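Local coordinates for Lmo1076 protein (Listeria monocytogenes serovar 1/2a, PDB 5JQC) that is a putative secreted autolysin that probably hydrolyses cell-wall material, this fragment comprising three SH3-like GW domains, modules thought to attach such enzymes to the cell surface, at residues I112-T117 / A173-V178; K143-I148 / Y159-G164; K64-G69 / N83-W88. One frame throughout, in Å; residues are numbered along the deposited sequence.

Contact 1. Residues I112-T117 / A173-V178; sequences ITAGST and ARAFHV. With SO4 (sulfate ion), chain E.
Ile112 and Phe176 form an antiparallel, non-hydrogen-bonded pair with their CA atoms 4.5 Å apart, and just beyond it the carbonyl O of Ala175 accepts two successive amides, Thr113 N at 2.7 Å and Ala114 N at 3.0 Å. The first donor approaches nearly along the C=O axis, whereas the second comes in from one flank, 19° out of the carbonyl plane. A single oxygen thus holds the chain where it turns off the strand. Within the pair the two side chains run alongside each other in the same direction, and Ile112 CG1 touches Phe176 CE2 at 4.0 Å. Branched aliphatic and aromatic residues suit this buried side, where the Phe176 ring also makes edge-to-face contacts with Tyr159 and Phe161. Ala175 turns only a methyl to the other chain segment, its CB 3.7 Å from Ala114 O. Arg174 reaches outward instead: its chain bends at chi3 (-69°), and its guanidinium edge meets a sulfate ion, probably from the crystallisation liquor, with NH2 2.9 Å from O1 and NH1 3.2 Å from O3, while Asp172 forms a salt bridge to NH2. A short 3-10 turn leading into the last strand, which pairs with the first, is characteristic of SH3-like barrels such as this GW domain.

Contact 2. Residues K143-I148 / Y159-G164; sequences KDAKII and YQFQVG
Ile147 stands beside Phe161 as a non-hydrogen-bonded pair in two antiparallel strands, and its side chain reaches past that partner to Tyr159. Beyond CB the chain forks. CG2, placed opposite the backbone N by chi1 of -71°, sits over one face of the Tyr159 ring, 3.9 Å from its centroid and 19° off the normal, a CH-pi contact displaced toward the ring's rim. The other branch follows the same ring: CG1 lies 3.8 Å from Tyr159 CD2, and the terminal CD1 meets CD2 and CE2 before reaching Phe176. A beta-branched residue suits this place because it can offer carbons along the length of an aromatic ring. Ala145 is on the same side, its lone methyl 3.9 Å from Phe161 CD2.

The strands form a hairpin of the five-stranded, SH3-like GW domain, with strand 144-153 flanked on the far side by strand 103-112. Lys146 and Gln162 make a hydrogen-bonded pair through Lys146 N to Gln162 O (2.9 Å) and Gln162 N to Lys146 O (2.8 Å). Further along, Ile148 N bonds to Gln160 O at 2.9 Å.

On the face carrying Lys146, aliphatic carbons pack against glutamine amides. Ile148 packs CG1 and CD1 on the Gln160 amide, while its CG2 meets Gln162 OE1 at 3.7 Å. Extended Lys146 runs alongside Gln162, whose NE2 hydrogen-bonds to Thr167 OG1.

Contact 3. Residues K64-G69 / N83-W88; sequences KILKEG and NKVIGW
The indole of Trp88 meets strand 64-69 with the far rim of its six-membered ring: Gly69 N lies at the edge, in the ring plane, 4.0 Å from CZ3, and Glu68 C is close beside it. Lys67 approaches obliquely, with CB 3.7 Å from CH2 and CD 3.9 Å from both CH2 and CZ2. Lysine suits this position because its methylenes can lie against the ring while the ammonium group, turned aside by a bend at chi4 (-63°), hydrogen-bonds to Asn22 OD1. At Gly69, with no side chain, the ring edge meets the backbone directly. Glu68 points the other way, its carboxylate held by Lys91 and Tyr96. A second, smaller touch joins Leu66 CD2 to Val85 CG1 at 4.0 Å, the two side chains crossing at about a right angle. The strands are not neighbours in the sheet. Strand 74-81 runs between them, and their axes come no closer than 9.2 Å, so the gap is bridged by side chains, in the case of Trp88 partly onto the backbone of Glu68 and Gly69. Gly87, whose backbone conformation calls for glycine, precedes Trp88; together they are the Gly-Trp dipeptide that gives the GW domain its name, here directing the tryptophan across the strongly twisted SH3-like sheet onto strand 62-71.

Overall arrangement
From the N terminus, the chain first closes contact 3, which brings 83-88 back to 64-69 across one intervening strand of the first GW domain. The next domain opens with strand 103-112, whose end enters contact 1; contact 2 then forms and closes as a hairpin within that longer loop, before 173-178 returns to complete contact 1. These two contacts share one sheet, with centres 11 Å apart, and touch through Ile112 N and Lys143 O, a probable hydrogen bond, and through Phe176 on Ile147. Together they tie its first strand, its central hairpin and its last short strand together. Contact 3 is separate: its nearest atoms are about 17 Å from those of contact 2.

Contact 1. Residues I112-T117 / A173-V178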
loop_
_atom_site.group_PDB
_atom_site.type_symbol
_atom_site.label_atom_id
_atom_site.label_comp_id
_atom_site.label_asym_id
_atom_site.label_seq_id
_atom_site.Cartn_x
_atom_site.Cartn_y
_atom_site.Cartn_z
ATOM N N ILE A 112 -7.215 3.581 11.691
ATOM C CA ILE A 112 -5.784 3.767 11.893
ATOM C C ILE A 112 -5.517 3.636 13.384
ATOM O O ILE A 112 -5.929 4.493 14.164
ATOM C CB ILE A 112 -5.317 5.123 11.366
ATOM C CG1 ILE A 112 -5.508 5.182 9.853
ATOM C CG2 ILE A 112 -3.870 5.348 11.775
ATOM C CD1 ILE A 112 -5.261 6.532 9.259
ATOM N N THR A 113 -4.850 2.561 13.790
ATOM C CA THR A 113 -4.602 2.311 15.198
ATOM C C THR A 113 -3.145 2.478 15.603
ATOM O O THR A 113 -2.858 2.509 16.805
ATOM C CB THR A 113 -5.074 0.904 15.583
ATOM O OG1 THR A 113 -4.770 -0.011 14.524
ATOM C CG2 THR A 113 -6.564 0.905 15.852
ATOM N N ALA A 114 -2.222 2.596 14.655
ATOM C CA ALA A 114 -0.849 2.903 15.019
ATOM C C ALA A 114 -0.266 3.926 14.060
ATOM O O ALA A 114 0.884 3.808 13.631
ATOM C CB ALA A 114 0.009 1.641 15.054
ATOM N N GLY A 115 -1.053 4.943 13.695
ATOM C CA GLY A 115 -0.515 6.018 12.876
ATOM C C GLY A 115 0.602 6.799 13.552
ATOM O O GLY A 115 1.473 7.358 12.878
ATOM N N SER A 116 0.605 6.846 14.885
ATOM C CA SER A 116 1.580 7.666 15.586
ATOM C C SER A 116 2.937 6.985 15.760
ATOM O O SER A 116 3.862 7.624 16.261
ATOM C CB SER A 116 1.028 8.093 16.946
ATOM O OG SER A 116 0.580 6.968 17.667
ATOM N N THR A 117 3.090 5.724 15.338
ATOM C CA THR A 117 4.357 5.007 15.415
ATOM C C THR A 117 4.837 4.569 14.035
ATOM O O THR A 117 5.585 3.599 13.929
ATOM C CB THR A 117 4.229 3.795 16.347
ATOM O OG1 THR A 117 3.323 2.836 15.776
ATOM C CG2 THR A 117 3.672 4.218 17.696
ATOM N N ALA A 173 0.756 -1.085 6.495
ATOM C CA ALA A 173 -0.478 -1.824 6.748
ATOM C C ALA A 173 -0.632 -2.256 8.203
ATOM O O ALA A 173 -1.763 -2.470 8.657
ATOM C CB ALA A 173 -0.517 -3.048 5.841
ATOM N N ARG A 174 0.479 -2.424 8.929
ATOM C CA ARG A 174 0.423 -2.770 10.349
ATOM C C ARG A 174 -0.171 -1.663 11.204
ATOM O O ARG A 174 -0.541 -1.925 12.361
ATOM C CB ARG A 174 1.812 -3.108 10.872
ATOM C CG ARG A 174 2.343 -4.425 10.406
ATOM C CD ARG A 174 3.814 -4.550 10.791
ATOM N NE ARG A 174 4.647 -3.631 10.015
ATOM C CZ ARG A 174 5.974 -3.558 10.120
ATOM N NH1 ARG A 174 6.605 -4.338 10.990
ATOM N NH2 ARG A 174 6.664 -2.698 9.372
ATOM N N ALA A 175 -0.282 -0.446 10.658
ATOM C CA ALA A 175 -0.896 0.678 11.349
ATOM C C ALA A 175 -2.421 0.653 11.313
ATOM O O ALA A 175 -3.049 1.406 12.066
ATOM C CB ALA A 175 -0.403 1.992 10.732
ATOM N N PHE A 176 -3.034 -0.172 10.457
ATOM C CA PHE A 176 -4.479 -0.205 10.281
ATOM C C PHE A 176 -5.102 -1.418 10.958
ATOM O O PHE A 176 -4.530 -2.512 10.963
ATOM C CB PHE A 176 -4.874 -0.271 8.815
ATOM C CG PHE A 176 -4.384 0.860 7.988
ATOM C CD1 PHE A 176 -3.061 0.919 7.594
ATOM C CD2 PHE A 176 -5.270 1.821 7.521
ATOM C CE1 PHE A 176 -2.613 1.939 6.783
ATOM C CE2 PHE A 176 -4.834 2.847 6.704
ATOM C CZ PHE A 176 -3.503 2.908 6.336
ATOM N N HIS A 177 -6.314 -1.221 11.478
ATOM C CA HIS A 177 -7.228 -2.304 11.830
ATOM C C HIS A 177 -8.280 -2.353 10.728
ATOM O O HIS A 177 -9.132 -1.463 10.638
ATOM C CB HIS A 177 -7.881 -2.073 13.187
ATOM C CG HIS A 177 -8.905 -3.105 13.541
ATOM N ND1 HIS A 177 -8.612 -4.211 14.312
ATOM C CD2 HIS A 177 -10.215 -3.219 13.208
ATOM C CE1 HIS A 177 -9.700 -4.949 14.455
ATOM N NE2 HIS A 177 -10.685 -4.370 13.795
ATOM N N VAL A 178 -8.237 -3.391 9.901
ATOM C CA VAL A 178 -9.148 -3.468 8.763
ATOM C C VAL A 178 -10.468 -4.088 9.199
ATOM O O VAL A 178 -10.490 -5.149 9.846
ATOM C CB VAL A 178 -8.523 -4.266 7.614
ATOM C CG1 VAL A 178 -9.409 -4.164 6.371
ATOM C CG2 VAL A 178 -7.111 -3.755 7.323
HETATM S S SO4 E . 10.078 -2.992 10.759
HETATM O O1 SO4 E . 9.503 -3.449 9.506
HETATM O O2 SO4 E . 9.596 -1.635 11.068
HETATM O O3 SO4 E . 9.646 -3.883 11.858
HETATM O O4 SO4 E . 11.545 -2.980 10.687
#

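Contact 2. Residues K143-I148 / Y159-G164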
loop_
_atom_site.group_PDB
_atom_site.type_symbol
_atom_site.label_atom_id
_atom_site.label_comp_id
_atom_site.label_asym_id
_atom_site.label_seq_id
_atom_site.Cartn_x
_atom_site.Cartn_y
_atom_site.Cartn_z
ATOM N N LYS A 143 -8.489 7.389 13.516
ATOM C CA LYS A 143 -9.472 7.806 12.522
ATOM C C LYS A 143 -9.826 6.649 11.592
ATOM O O LYS A 143 -9.019 5.740 11.358
ATOM C CB LYS A 143 -8.968 8.980 11.673
ATOM C CG LYS A 143 -8.710 10.266 12.438
ATOM C CD LYS A 143 -8.959 11.504 11.566
ATOM C CE LYS A 143 -9.076 12.767 12.432
ATOM N NZ LYS A 143 -9.531 13.969 11.663
ATOM N N ASP A 144 -11.033 6.710 11.039
ATOM C CA ASP A 144 -11.419 5.775 9.991
ATOM C C ASP A 144 -10.780 6.162 8.671
ATOM O O ASP A 144 -10.522 7.337 8.399
ATOM C CB ASP A 144 -12.938 5.732 9.830
ATOM C CG ASP A 144 -13.580 4.762 10.784
ATOM O OD1 ASP A 144 -12.844 4.177 11.620
ATOM O OD2 ASP A 144 -14.811 4.602 10.714
ATOM N N ALA A 145 -10.534 5.158 7.838
ATOM C CA ALA A 145 -9.840 5.393 6.585
ATOM C C ALA A 145 -10.292 4.373 5.557
ATOM O O ALA A 145 -10.714 3.262 5.899
ATOM C CB ALA A 145 -8.320 5.333 6.780
ATOM N N LYS A 146 -10.216 4.773 4.294
ATOM C CA LYS A 146 -10.471 3.884 3.175
ATOM C C LYS A 146 -9.131 3.508 2.552
ATOM O O LYS A 146 -8.333 4.385 2.203
ATOM C CB LYS A 146 -11.393 4.544 2.152
ATOM C CG LYS A 146 -11.834 3.593 1.065
ATOM C CD LYS A 146 -12.692 4.282 0.014
ATOM C CE LYS A 146 -13.039 3.315 -1.100
ATOM N NZ LYS A 146 -13.604 4.012 -2.287
ATOM N N ILE A 147 -8.885 2.212 2.427
ATOM C CA ILE A 147 -7.644 1.691 1.871
ATOM C C ILE A 147 -7.876 1.405 0.392
ATOM O O ILE A 147 -8.734 0.588 0.039
ATOM C CB ILE A 147 -7.208 0.431 2.629
ATOM C CG1 ILE A 147 -6.730 0.810 4.041
ATOM C CG2 ILE A 147 -6.175 -0.334 1.822
ATOM C CD1 ILE A 147 -7.115 -0.196 5.127
ATOM N N ILE A 148 -7.125 2.081 -0.479
ATOM C CA ILE A 148 -7.396 2.049 -1.916
ATOM C C ILE A 148 -6.288 1.385 -2.736
ATOM O O ILE A 148 -6.511 1.091 -3.925
ATOM C CB ILE A 148 -7.662 3.467 -2.457
ATOM C CG1 ILE A 148 -6.369 4.278 -2.418
ATOM C CG2 ILE A 148 -8.753 4.143 -1.636
ATOM C CD1 ILE A 148 -6.553 5.741 -2.708
ATOM N N TYR A 159 -0.146 0.626 2.744
ATOM C CA TYR A 159 -1.475 0.944 2.220
ATOM C C TYR A 159 -1.546 2.408 1.840
ATOM O O TYR A 159 -1.142 3.273 2.624
ATOM C CB TYR A 159 -2.556 0.683 3.256
ATOM C CG TYR A 159 -2.880 -0.747 3.461
ATOM C CD1 TYR A 159 -2.580 -1.692 2.497
ATOM C CD2 TYR A 159 -3.500 -1.154 4.624
ATOM C CE1 TYR A 159 -2.889 -3.021 2.703
ATOM C CE2 TYR A 159 -3.818 -2.465 4.843
ATOM C CZ TYR A 159 -3.520 -3.399 3.880
ATOM O OH TYR A 159 -3.842 -4.720 4.108
ATOM N N GLN A 160 -2.094 2.688 0.668
ATOM C CA GLN A 160 -2.514 4.041 0.340
ATOM C C GLN A 160 -3.938 4.225 0.851
ATOM O O GLN A 160 -4.782 3.342 0.671
ATOM C CB GLN A 160 -2.438 4.281 -1.167
ATOM C CG GLN A 160 -2.592 5.741 -1.526
ATOM C CD GLN A 160 -2.603 5.979 -3.004
ATOM O OE1 GLN A 160 -3.082 5.149 -3.771
ATOM N NE2 GLN A 160 -2.062 7.118 -3.425
ATOM N N PHE A 161 -4.206 5.351 1.502
ATOM C CA PHE A 161 -5.438 5.473 2.272
ATOM C C PHE A 161 -6.004 6.887 2.213
ATOM O O PHE A 161 -5.288 7.868 1.990
ATOM C CB PHE A 161 -5.225 5.089 3.741
ATOM C CG PHE A 161 -4.426 6.109 4.515
ATOM C CD1 PHE A 161 -3.057 6.184 4.376
ATOM C CD2 PHE A 161 -5.051 7.007 5.352
ATOM C CE1 PHE A 161 -2.335 7.129 5.056
ATOM C CE2 PHE A 161 -4.338 7.946 6.031
ATOM C CZ PHE A 161 -2.975 8.008 5.889
ATOM N N GLN A 162 -7.310 6.974 2.465
ATOM C CA GLN A 162 -8.051 8.230 2.469
ATOM C C GLN A 162 -8.722 8.433 3.819
ATOM O O GLN A 162 -9.199 7.471 4.436
ATOM C CB GLN A 162 -9.112 8.247 1.375
ATOM C CG GLN A 162 -8.571 7.895 0.009
ATOM C CD GLN A 162 -9.655 7.918 -1.058
ATOM O OE1 GLN A 162 -10.684 7.247 -0.935
ATOM N NE2 GLN A 162 -9.424 8.685 -2.117
ATOM N N VAL A 163 -8.760 9.690 4.265
ATOM C CA VAL A 163 -9.504 10.111 5.454
ATOM C C VAL A 163 -10.390 11.290 5.050
ATOM O O VAL A 163 -9.896 12.295 4.520
ATOM C CB VAL A 163 -8.571 10.487 6.626
ATOM C CG1 VAL A 163 -9.364 10.926 7.856
ATOM C CG2 VAL A 163 -7.666 9.315 6.992
ATOM N N GLY A 164 -11.692 11.163 5.286
ATOM C CA GLY A 164 -12.631 12.181 4.840
ATOM C C GLY A 164 -12.632 12.423 3.342
ATOM O O GLY A 164 -12.642 13.581 2.906
#

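Contact 3. Residues K64-G69 / N83-W88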
loop_
_atom_site.group_PDB
_atom_site.type_symbol
_atom_site.label_atom_id
_atom_site.label_comp_id
_atom_site.label_asym_id
_atom_site.label_seq_id
_atom_site.Cartn_x
_atom_site.Cartn_y
_atom_site.Cartn_z
ATOM N N LYS A 64 15.364 8.739 -16.155
ATOM C CA LYS A 64 14.823 7.467 -16.602
ATOM C C LYS A 64 15.930 6.709 -17.320
ATOM O O LYS A 64 16.652 7.291 -18.135
ATOM C CB LYS A 64 13.628 7.688 -17.537
ATOM C CG LYS A 64 12.437 8.434 -16.918
ATOM C CD LYS A 64 11.362 7.464 -16.431
ATOM C CE LYS A 64 10.084 8.186 -16.024
ATOM N NZ LYS A 64 8.971 7.226 -15.771
ATOM N N ILE A 65 16.066 5.423 -17.027
ATOM C CA ILE A 65 17.076 4.596 -17.671
ATOM C C ILE A 65 16.367 3.736 -18.699
ATOM O O ILE A 65 15.465 2.962 -18.355
ATOM C CB ILE A 65 17.848 3.736 -16.661
ATOM C CG1 ILE A 65 18.462 4.614 -15.571
ATOM C CG2 ILE A 65 18.938 2.943 -17.367
ATOM C CD1 ILE A 65 19.487 5.610 -16.083
ATOM N N LEU A 66 16.795 3.861 -19.957
ATOM C CA LEU A 66 16.142 3.242 -21.102
ATOM C C LEU A 66 16.876 2.019 -21.635
ATOM O O LEU A 66 16.237 1.057 -22.074
ATOM C CB LEU A 66 15.996 4.267 -22.232
ATOM C CG LEU A 66 14.937 5.372 -22.143
ATOM C CD1 LEU A 66 15.300 6.431 -21.122
ATOM C CD2 LEU A 66 14.780 5.990 -23.526
ATOM N N LYS A 67 18.204 2.038 -21.644
ATOM C CA LYS A 67 18.975 0.935 -22.194
ATOM C C LYS A 67 20.229 0.767 -21.357
ATOM O O LYS A 67 20.681 1.704 -20.696
ATOM C CB LYS A 67 19.402 1.159 -23.652
ATOM C CG LYS A 67 18.312 1.511 -24.658
ATOM C CD LYS A 67 18.946 1.685 -26.047
ATOM C CE LYS A 67 17.936 2.230 -27.061
ATOM N NZ LYS A 67 16.804 1.291 -27.270
ATOM N N GLU A 68 20.796 -0.438 -21.403
ATOM C CA GLU A 68 22.112 -0.695 -20.830
ATOM C C GLU A 68 22.924 -1.466 -21.851
ATOM O O GLU A 68 22.376 -2.287 -22.584
ATOM C CB GLU A 68 22.050 -1.501 -19.532
ATOM C CG GLU A 68 21.029 -0.999 -18.533
ATOM C CD GLU A 68 21.279 -1.546 -17.135
ATOM O OE1 GLU A 68 22.176 -2.412 -17.006
ATOM O OE2 GLU A 68 20.580 -1.110 -16.181
ATOM N N GLY A 69 24.230 -1.212 -21.877
ATOM C CA GLY A 69 25.148 -1.917 -22.757
ATOM C C GLY A 69 26.508 -2.072 -22.102
ATOM O O GLY A 69 26.954 -1.183 -21.365
ATOM N N ASN A 83 12.196 13.084 -19.907
ATOM C CA ASN A 83 11.864 12.343 -21.123
ATOM C C ASN A 83 12.603 12.865 -22.357
ATOM O O ASN A 83 12.247 12.515 -23.487
ATOM C CB ASN A 83 10.345 12.319 -21.362
ATOM C CG ASN A 83 9.586 11.666 -20.208
ATOM O OD1 ASN A 83 9.566 10.439 -20.077
ATOM N ND2 ASN A 83 8.969 12.487 -19.361
ATOM N N LYS A 84 13.636 13.688 -22.164
ATOM C CA LYS A 84 14.554 14.102 -23.224
ATOM C C LYS A 84 15.837 13.291 -23.068
ATOM O O LYS A 84 16.586 13.512 -22.109
ATOM C CB LYS A 84 14.847 15.601 -23.135
ATOM N N VAL A 85 16.091 12.343 -23.989
ATOM C CA VAL A 85 17.305 11.530 -23.867
ATOM C C VAL A 85 18.522 12.441 -23.871
ATOM O O VAL A 85 18.612 13.400 -24.648
ATOM C CB VAL A 85 17.422 10.453 -24.968
ATOM C CG1 VAL A 85 16.320 9.403 -24.849
ATOM C CG2 VAL A 85 17.502 11.060 -26.370
ATOM N N ILE A 86 19.452 12.161 -22.971
ATOM C CA ILE A 86 20.683 12.917 -22.872
ATOM C C ILE A 86 21.831 12.192 -23.549
ATOM O O ILE A 86 22.604 12.794 -24.293
ATOM C CB ILE A 86 21.000 13.214 -21.392
ATOM C CG1 ILE A 86 19.806 13.912 -20.733
ATOM C CG2 ILE A 86 22.259 14.030 -21.285
ATOM C CD1 ILE A 86 19.257 15.092 -21.519
ATOM N N GLY A 87 21.943 10.895 -23.313
ATOM C CA GLY A 87 23.020 10.104 -23.890
ATOM C C GLY A 87 23.263 8.861 -23.049
ATOM O O GLY A 87 22.345 8.337 -22.415
ATOM N N TRP A 88 24.517 8.419 -23.056
ATOM C CA TRP A 88 24.955 7.254 -22.301
ATOM C C TRP A 88 26.002 7.653 -21.279
ATOM O O TRP A 88 26.867 8.485 -21.559
ATOM C CB TRP A 88 25.556 6.199 -23.202
ATOM C CG TRP A 88 24.634 5.717 -24.205
ATOM C CD1 TRP A 88 24.141 6.412 -25.267
ATOM C CD2 TRP A 88 24.077 4.408 -24.281
ATOM N NE1 TRP A 88 23.306 5.611 -26.001
ATOM C CE2 TRP A 88 23.252 4.372 -25.418
ATOM C CE3 TRP A 88 24.196 3.257 -23.494
ATOM C CZ2 TRP A 88 22.544 3.230 -25.792
ATOM C CZ3 TRP A 88 23.498 2.122 -23.868
ATOM C CH2 TRP A 88 22.684 2.115 -25.010
#